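Local coordinates for ABC transporter substrate-binding protein (PDB 4I1D), which probably captures a small solute in the periplasm, perhaps a polyamine, for delivery to an ABC transporter, and holds d-malate in this crystal, at residues A45-V50 with Q73-K78; V59-T64 with T231-L236; V253-Q258 with P269-A274. One frame throughout, in Å; residues are numbered along the deposited sequence.

Interactions 1 and 2 are neighbours, their centres about 11 Å apart, and they touch where Glu77 N meets Ile235 O at 2.9 Å in a probable hydrogen bond. Helix 43-51 leads into strand 59-63, and helix 64-72 then carries the chain to 73-78, so the segments of the two contacts alternate in sequence. Strand 219-235 returns much later to pair with 59-63. Interaction 3 follows both along the chain; its centre lies about 16 Å from that of interaction 2 and about 26 Å from that of interaction 1. Helix 242-252 links it to interaction 2, packing on that sheet before the chain reaches 253-258. All three lie away from the malate pocket.

Interaction 1: A45-V50 with Q73-K78; sequences AIKTQV and QGLIEK. With SO4 (sulfate ion), chain I; SO4 (sulfate ion), chain L; SO4 (sulfate ion), chain B.
Lys47 NZ sits between two sulfate ions, one of which it shares with Gln73 of the facing segment. It donates at 2.7 Å to O2 of the sulfate of chain I, and to O1 of the same ion, while its 2.4 Å approach to O3 of sulfate L is so short that its exact length is doubtful. Gln73 NE2 reaches O2 of the shared sulfate only weakly, at 3.5 Å. The amide oxygen OE1 of Gln73 lies beside CE of Lys47, so the two polar arms run out to the same anion. Lys47 can do this because its chain is fully extended beyond CG.

Below this polar end the contact is apolar. Leu75 lays its forked tip on the helix: CD1 meets Lys47 CG at 4.0 Å, and CD2 rests 3.9 Å from both Lys47 CA and Val50 CB. Its first torsion, with CG opposite the carbonyl carbon (chi1 -67°), swings the fork to the helix surface although CB itself starts off at an angle to it. Ile46 CG2 meets Leu75 CB at 4.2 Å, and Val50 CG2 lies 3.4 Å from the carbonyl oxygen of Leu75. Trp43 of the same helix and Pro309 of a second subunit also pack on Leu75.

The turn that delivers Leu75 is a Schellman motif ending helix 64-72, with Gly74 as its C-prime residue at positive phi. The backbone of Leu75 bonds to Lys237, and that of Glu77 to Ile235. The chemistry implies a contact held directly by apolar packing, while its polar edge is bridged by sulfate that probably came from the crystallisation liquor, so the link between Lys47 and Gln73 may be absent where no such anion is bound.

Interaction 2: V59-T64 with T231-L236; sequences VVDTPT and TSLCIL
Val60 CG2 and Leu236 CD1 are pressed together at 3.4 Å, tighter than usual van der Waals contact, just where the strand 231-235 gives way to loop. On the same face the sulfur of Cys234 is the bump: SG lies beside Val60, whose CB is 4.2 Å away, and touches the methyl of Thr62 more loosely, with Cys67 of helix 64-72 also packing on Thr62 and Cys234. Across the sheet, Val59 fills the notch between two opposing side chains, its CG1 4.4 Å from Leu233 CB and its CG2 4.3 Å from Ile235 CG1; helix 242-252 closes over this face. Leu233 turns CD2 onto the flank of Asp61, 3.6 Å from its CB.

Four backbone bonds, paired at Val60 with Cys234 and Thr62 with Ser232, join the strands antiparallel. This is the reversed strand expected in a type 2 periplasmic-binding-protein lobe: 33-38, 4-9 and 59-63 run parallel, and 219-235, returning from the other lobe, runs antiparallel beside 59-63.

Thr231 sets OG1 between its backbone N and carbonyl carbon (chi1 55°), which brings the hydroxyl 2.9 Å from Asp61 OD1 and lays CG2 on the Thr62-Pro63 peptide, 3.5 Å from Pro63 N. Glu103 competes for that hydroxyl proton, and Asp61 OD2 is held by Tyr14 and Ser9. With a leucine in place of Asp61, the hydroxyls of Tyr14 and Ser9 would probably lose their shared acceptor. At this same end Thr64 OG1 meets Ser232 OG at 2.7 Å, and the methyl of Thr64 covers the same serine oxygen.

Interaction 3: V253-Q258 with P269-A274; sequences VDPVHQ and PGNPKA
Gln258 reaches from the first turn of helix 255-260 to the chain at Gly270 and Asn271. Its CB meets Ala274 CB at 4.1 Å, and its CG lies at the same distance from Asn271 CB. There the chain bends (chi2 -88°), carrying CD over the backbone so that OE1 accepts from Asn271 N at 2.9 Å. That donor stands 42° out of the amide's carbonyl plane. OE1 is equally near Gly270 N, but at an angle too poor for a bond. The other branch, NE2, turns back to the carbonyls of Ala252 and Tyr102, so both polar ends of this buried amide are satisfied and its flip is fixed.

Asn271 returns the grip: ND2 gives a 2.8 Å bond, in its own amide plane, to Val253 O, passing beside the ring of Pro255. Ala274 CB tucks in 3.5 Å from Pro255 O. Meanwhile Asn271 OD1 accepts from Lys273 N, and Asp254 OD2 caps the opposite segment through His257 N. The pair thus joins an N-capped helix start to an Asx turn that opens a 3-10 segment.

Interaction 1: A45-V50 with Q73-K78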
# COMPACT_ATOMS: atom_id res chain seq x y z
N ALA A 45 17.58 19.16 9.46
CA ALA A 45 18.86 19.39 8.79
C ALA A 45 20.00 19.48 9.79
O ALA A 45 21.09 18.96 9.56
CB ALA A 45 18.79 20.65 7.93
N ILE A 46 19.76 20.15 10.91
CA ILE A 46 20.77 20.25 11.95
C ILE A 46 21.16 18.85 12.42
O ILE A 46 22.35 18.57 12.60
CB ILE A 46 20.27 21.10 13.14
CG1 ILE A 46 20.27 22.58 12.76
CG2 ILE A 46 21.15 20.89 14.35
CD1 ILE A 46 19.46 23.43 13.74
N LYS A 47 20.18 17.98 12.60
CA LYS A 47 20.48 16.62 13.04
C LYS A 47 21.41 15.95 12.04
O LYS A 47 22.41 15.33 12.41
CB LYS A 47 19.21 15.78 13.20
CG LYS A 47 18.31 16.20 14.34
CD LYS A 47 17.27 15.13 14.61
CE LYS A 47 16.32 15.53 15.71
NZ LYS A 47 15.46 14.38 16.11
N THR A 48 21.07 16.07 10.76
CA THR A 48 21.84 15.39 9.73
C THR A 48 23.23 15.99 9.65
O THR A 48 24.24 15.28 9.60
CB THR A 48 21.15 15.48 8.37
OG1 THR A 48 19.92 14.74 8.42
CG2 THR A 48 22.04 14.91 7.28
N GLN A 49 23.28 17.32 9.66
CA GLN A 49 24.54 18.05 9.54
C GLN A 49 25.48 17.72 10.70
O GLN A 49 26.64 17.34 10.49
CB GLN A 49 24.30 19.56 9.49
CG GLN A 49 23.66 20.05 8.20
CD GLN A 49 23.85 21.54 8.01
OE1 GLN A 49 24.77 22.14 8.57
NE2 GLN A 49 22.98 22.16 7.21
N VAL A 50 24.98 17.85 11.92
CA VAL A 50 25.80 17.61 13.10
C VAL A 50 26.18 16.13 13.20
O VAL A 50 27.30 15.80 13.55
CB VAL A 50 25.10 18.10 14.36
CG1 VAL A 50 25.83 17.62 15.61
CG2 VAL A 50 24.99 19.63 14.33
N GLN A 73 20.31 17.31 23.31
CA GLN A 73 20.66 16.15 22.50
C GLN A 73 22.09 16.22 21.93
O GLN A 73 22.47 15.40 21.09
CB GLN A 73 19.64 15.96 21.37
CG GLN A 73 18.24 15.57 21.84
CD GLN A 73 17.25 15.43 20.69
OE1 GLN A 73 17.64 15.23 19.54
NE2 GLN A 73 15.97 15.53 21.00
N GLY A 74 22.87 17.18 22.41
CA GLY A 74 24.24 17.36 21.96
C GLY A 74 24.39 17.90 20.54
O GLY A 74 25.41 17.67 19.89
N LEU A 75 23.39 18.64 20.05
CA LEU A 75 23.40 19.10 18.67
C LEU A 75 23.90 20.53 18.52
O LEU A 75 24.28 20.94 17.42
CB LEU A 75 22.01 18.99 18.04
CG LEU A 75 21.45 17.59 17.81
CD1 LEU A 75 19.92 17.68 17.70
CD2 LEU A 75 22.05 16.95 16.57
N ILE A 76 23.88 21.29 19.60
CA ILE A 76 24.40 22.65 19.57
C ILE A 76 25.37 22.90 20.72
O ILE A 76 25.35 22.20 21.73
CB ILE A 76 23.26 23.71 19.57
CG1 ILE A 76 22.32 23.48 20.75
CG2 ILE A 76 22.46 23.66 18.27
CD1 ILE A 76 21.26 24.56 20.89
N GLU A 77 26.22 23.91 20.55
CA GLU A 77 27.31 24.16 21.48
C GLU A 77 26.84 24.69 22.82
O GLU A 77 25.93 25.51 22.88
CB GLU A 77 28.33 25.14 20.88
CG GLU A 77 29.10 24.61 19.67
CD GLU A 77 30.30 23.76 20.07
OE1 GLU A 77 30.67 23.78 21.26
OE2 GLU A 77 30.87 23.09 19.18
N LYS A 78 27.46 24.20 23.89
CA LYS A 78 27.32 24.84 25.19
C LYS A 78 28.05 26.16 25.08
O LYS A 78 29.24 26.19 24.77
CB LYS A 78 27.95 23.97 26.28
CG LYS A 78 27.06 23.76 27.51
CD LYS A 78 27.56 22.57 28.33
CE LYS A 78 27.76 21.34 27.43
NZ LYS A 78 28.51 20.23 28.10
S SO4 I . 12.80 14.88 18.10
O1 SO4 I . 12.83 15.31 16.70
O2 SO4 I . 14.05 14.19 18.44
O3 SO4 I . 12.64 16.05 18.96
O4 SO4 I . 11.68 13.97 18.29
S SO4 L . 14.91 11.69 13.89
O1 SO4 L . 15.16 12.73 12.86
O2 SO4 L . 16.08 10.80 13.99
O3 SO4 L . 14.66 12.34 15.20
O4 SO4 L . 13.72 10.90 13.50
S SO4 B . 17.71 16.31 5.30
O1 SO4 B . 18.79 16.91 6.08
O2 SO4 B . 18.00 14.89 5.06
O3 SO4 B . 16.45 16.41 6.05
O4 SO4 B . 17.57 17.01 4.03

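Interaction 2: V59-T64 with T231-L236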
# COMPACT_ATOMS: atom_id res chain seq x y z
N VAL A 59 25.62 29.24 12.52
CA VAL A 59 24.70 29.87 13.44
C VAL A 59 23.28 29.75 12.91
O VAL A 59 23.02 30.06 11.75
CB VAL A 59 25.05 31.35 13.66
CG1 VAL A 59 24.04 32.01 14.58
CG2 VAL A 59 26.47 31.48 14.23
N VAL A 60 22.38 29.30 13.77
CA VAL A 60 20.98 29.13 13.43
C VAL A 60 20.09 29.96 14.34
O VAL A 60 20.26 29.98 15.56
CB VAL A 60 20.57 27.65 13.52
CG1 VAL A 60 19.08 27.50 13.34
CG2 VAL A 60 21.33 26.85 12.47
N ASP A 61 19.15 30.66 13.72
CA ASP A 61 18.13 31.42 14.43
C ASP A 61 16.85 30.59 14.42
O ASP A 61 16.29 30.33 13.35
CB ASP A 61 17.89 32.74 13.70
CG ASP A 61 16.63 33.44 14.15
OD1 ASP A 61 16.36 33.43 15.38
OD2 ASP A 61 15.91 33.98 13.29
N THR A 62 16.38 30.18 15.59
CA THR A 62 15.25 29.25 15.66
C THR A 62 14.40 29.44 16.92
O THR A 62 14.89 29.96 17.92
CB THR A 62 15.80 27.80 15.59
OG1 THR A 62 14.73 26.87 15.36
CG2 THR A 62 16.50 27.44 16.90
N PRO A 63 13.11 29.04 16.87
CA PRO A 63 12.31 29.10 18.10
C PRO A 63 13.04 28.51 19.29
O PRO A 63 13.64 27.44 19.22
CB PRO A 63 11.07 28.27 17.74
CG PRO A 63 10.89 28.55 16.28
CD PRO A 63 12.30 28.58 15.72
N THR A 64 12.98 29.24 20.39
CA THR A 64 13.83 29.01 21.54
C THR A 64 13.71 27.59 22.10
O THR A 64 14.69 27.02 22.58
CB THR A 64 13.49 30.07 22.61
OG1 THR A 64 13.70 31.37 22.05
CG2 THR A 64 14.35 29.91 23.84
N THR A 231 12.52 33.70 19.09
CA THR A 231 13.59 32.84 18.57
C THR A 231 14.90 33.19 19.28
O THR A 231 15.04 34.26 19.89
CB THR A 231 13.78 32.97 17.04
OG1 THR A 231 14.00 34.35 16.70
CG2 THR A 231 12.53 32.45 16.30
N SER A 232 15.85 32.26 19.21
CA SER A 232 17.17 32.44 19.80
C SER A 232 18.26 32.00 18.82
O SER A 232 18.01 31.20 17.91
CB SER A 232 17.29 31.63 21.11
OG SER A 232 16.36 32.06 22.08
N LEU A 233 19.47 32.52 19.02
CA LEU A 233 20.62 32.12 18.22
C LEU A 233 21.37 31.02 18.96
O LEU A 233 21.52 31.08 20.19
CB LEU A 233 21.54 33.30 18.01
CG LEU A 233 20.93 34.55 17.36
CD1 LEU A 233 22.02 35.55 17.09
CD2 LEU A 233 20.21 34.18 16.07
N CYS A 234 21.84 30.02 18.21
CA CYS A 234 22.66 28.94 18.74
C CYS A 234 23.66 28.54 17.66
O CYS A 234 23.50 28.92 16.50
CB CYS A 234 21.81 27.73 19.11
SG CYS A 234 20.80 27.14 17.72
N ILE A 235 24.67 27.77 18.04
CA ILE A 235 25.77 27.44 17.16
C ILE A 235 25.83 25.93 17.05
O ILE A 235 25.75 25.24 18.06
CB ILE A 235 27.10 27.94 17.76
CG1 ILE A 235 27.07 29.46 17.93
CG2 ILE A 235 28.29 27.50 16.90
CD1 ILE A 235 28.30 30.02 18.63
N LEU A 236 25.96 25.42 15.83
CA LEU A 236 25.97 23.97 15.64
C LEU A 236 27.19 23.35 16.29
O LEU A 236 28.29 23.90 16.23
CB LEU A 236 25.88 23.58 14.16
CG LEU A 236 24.47 23.56 13.58
CD1 LEU A 236 24.00 24.97 13.35
CD2 LEU A 236 24.40 22.78 12.28

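Interaction 3: V253-Q258 with P269-A274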
# COMPACT_ATOMS: atom_id res chain seq x y z
N VAL A 253 23.58 40.39 19.59
CA VAL A 253 22.73 40.83 20.70
C VAL A 253 23.22 42.15 21.28
O VAL A 253 22.89 42.51 22.41
CB VAL A 253 22.61 39.76 21.82
CG1 VAL A 253 22.07 38.45 21.25
CG2 VAL A 253 23.93 39.56 22.55
N ASP A 254 24.01 42.88 20.50
CA ASP A 254 24.41 44.23 20.86
C ASP A 254 23.15 45.09 20.99
O ASP A 254 22.29 45.09 20.10
CB ASP A 254 25.36 44.79 19.80
CG ASP A 254 25.73 46.25 20.04
OD1 ASP A 254 26.82 46.50 20.61
OD2 ASP A 254 24.95 47.13 19.63
N PRO A 255 23.00 45.80 22.12
CA PRO A 255 21.86 46.70 22.34
C PRO A 255 21.46 47.52 21.11
O PRO A 255 20.29 47.48 20.73
CB PRO A 255 22.37 47.62 23.46
CG PRO A 255 23.24 46.72 24.26
CD PRO A 255 23.91 45.78 23.28
N VAL A 256 22.41 48.23 20.51
CA VAL A 256 22.13 49.09 19.37
C VAL A 256 21.65 48.31 18.15
O VAL A 256 20.62 48.64 17.56
CB VAL A 256 23.36 49.93 18.98
CG1 VAL A 256 23.05 50.79 17.76
CG2 VAL A 256 23.81 50.79 20.15
N HIS A 257 22.39 47.28 17.76
CA HIS A 257 22.01 46.47 16.61
C HIS A 257 20.61 45.93 16.83
O HIS A 257 19.76 45.97 15.94
CB HIS A 257 22.99 45.31 16.40
CG HIS A 257 24.37 45.75 15.99
ND1 HIS A 257 25.46 44.90 16.03
CD2 HIS A 257 24.83 46.94 15.54
CE1 HIS A 257 26.53 45.55 15.61
NE2 HIS A 257 26.17 46.79 15.31
N GLN A 258 20.38 45.43 18.04
CA GLN A 258 19.09 44.90 18.44
C GLN A 258 17.99 45.95 18.42
O GLN A 258 16.90 45.69 17.92
CB GLN A 258 19.22 44.29 19.84
CG GLN A 258 19.86 42.91 19.85
CD GLN A 258 18.83 41.81 19.67
OE1 GLN A 258 17.80 41.81 20.34
NE2 GLN A 258 19.10 40.88 18.75
N PRO A 269 12.98 43.29 20.38
CA PRO A 269 14.39 42.90 20.51
C PRO A 269 14.56 41.78 21.54
O PRO A 269 13.99 41.87 22.63
CB PRO A 269 15.07 44.19 20.98
CG PRO A 269 14.02 44.92 21.75
CD PRO A 269 12.68 44.55 21.09
N GLY A 270 15.33 40.75 21.20
CA GLY A 270 15.66 39.71 22.17
C GLY A 270 16.37 40.29 23.39
O GLY A 270 16.21 39.80 24.51
N ASN A 271 17.17 41.33 23.18
CA ASN A 271 17.90 41.96 24.27
C ASN A 271 17.16 43.18 24.78
O ASN A 271 17.13 44.22 24.12
CB ASN A 271 19.32 42.37 23.83
CG ASN A 271 20.16 42.93 24.98
OD1 ASN A 271 19.63 43.31 26.03
ND2 ASN A 271 21.46 42.98 24.77
N PRO A 272 16.54 43.05 25.97
CA PRO A 272 15.73 44.14 26.52
C PRO A 272 16.54 45.42 26.74
O PRO A 272 15.93 46.49 26.87
CB PRO A 272 15.23 43.55 27.85
CG PRO A 272 16.20 42.47 28.19
CD PRO A 272 16.61 41.89 26.87
N LYS A 273 17.86 45.33 26.77
CA LYS A 273 18.71 46.52 26.88
C LYS A 273 18.52 47.45 25.69
O LYS A 273 18.78 48.65 25.77
CB LYS A 273 20.19 46.15 27.02
CG LYS A 273 20.59 45.60 28.38
CD LYS A 273 21.75 46.39 28.97
CE LYS A 273 22.17 45.83 30.33
NZ LYS A 273 23.03 46.77 31.10
N ALA A 274 18.06 46.89 24.57
CA ALA A 274 17.79 47.69 23.38
C ALA A 274 16.87 48.88 23.66
O ALA A 274 16.99 49.93 23.04
CB ALA A 274 17.19 46.81 22.29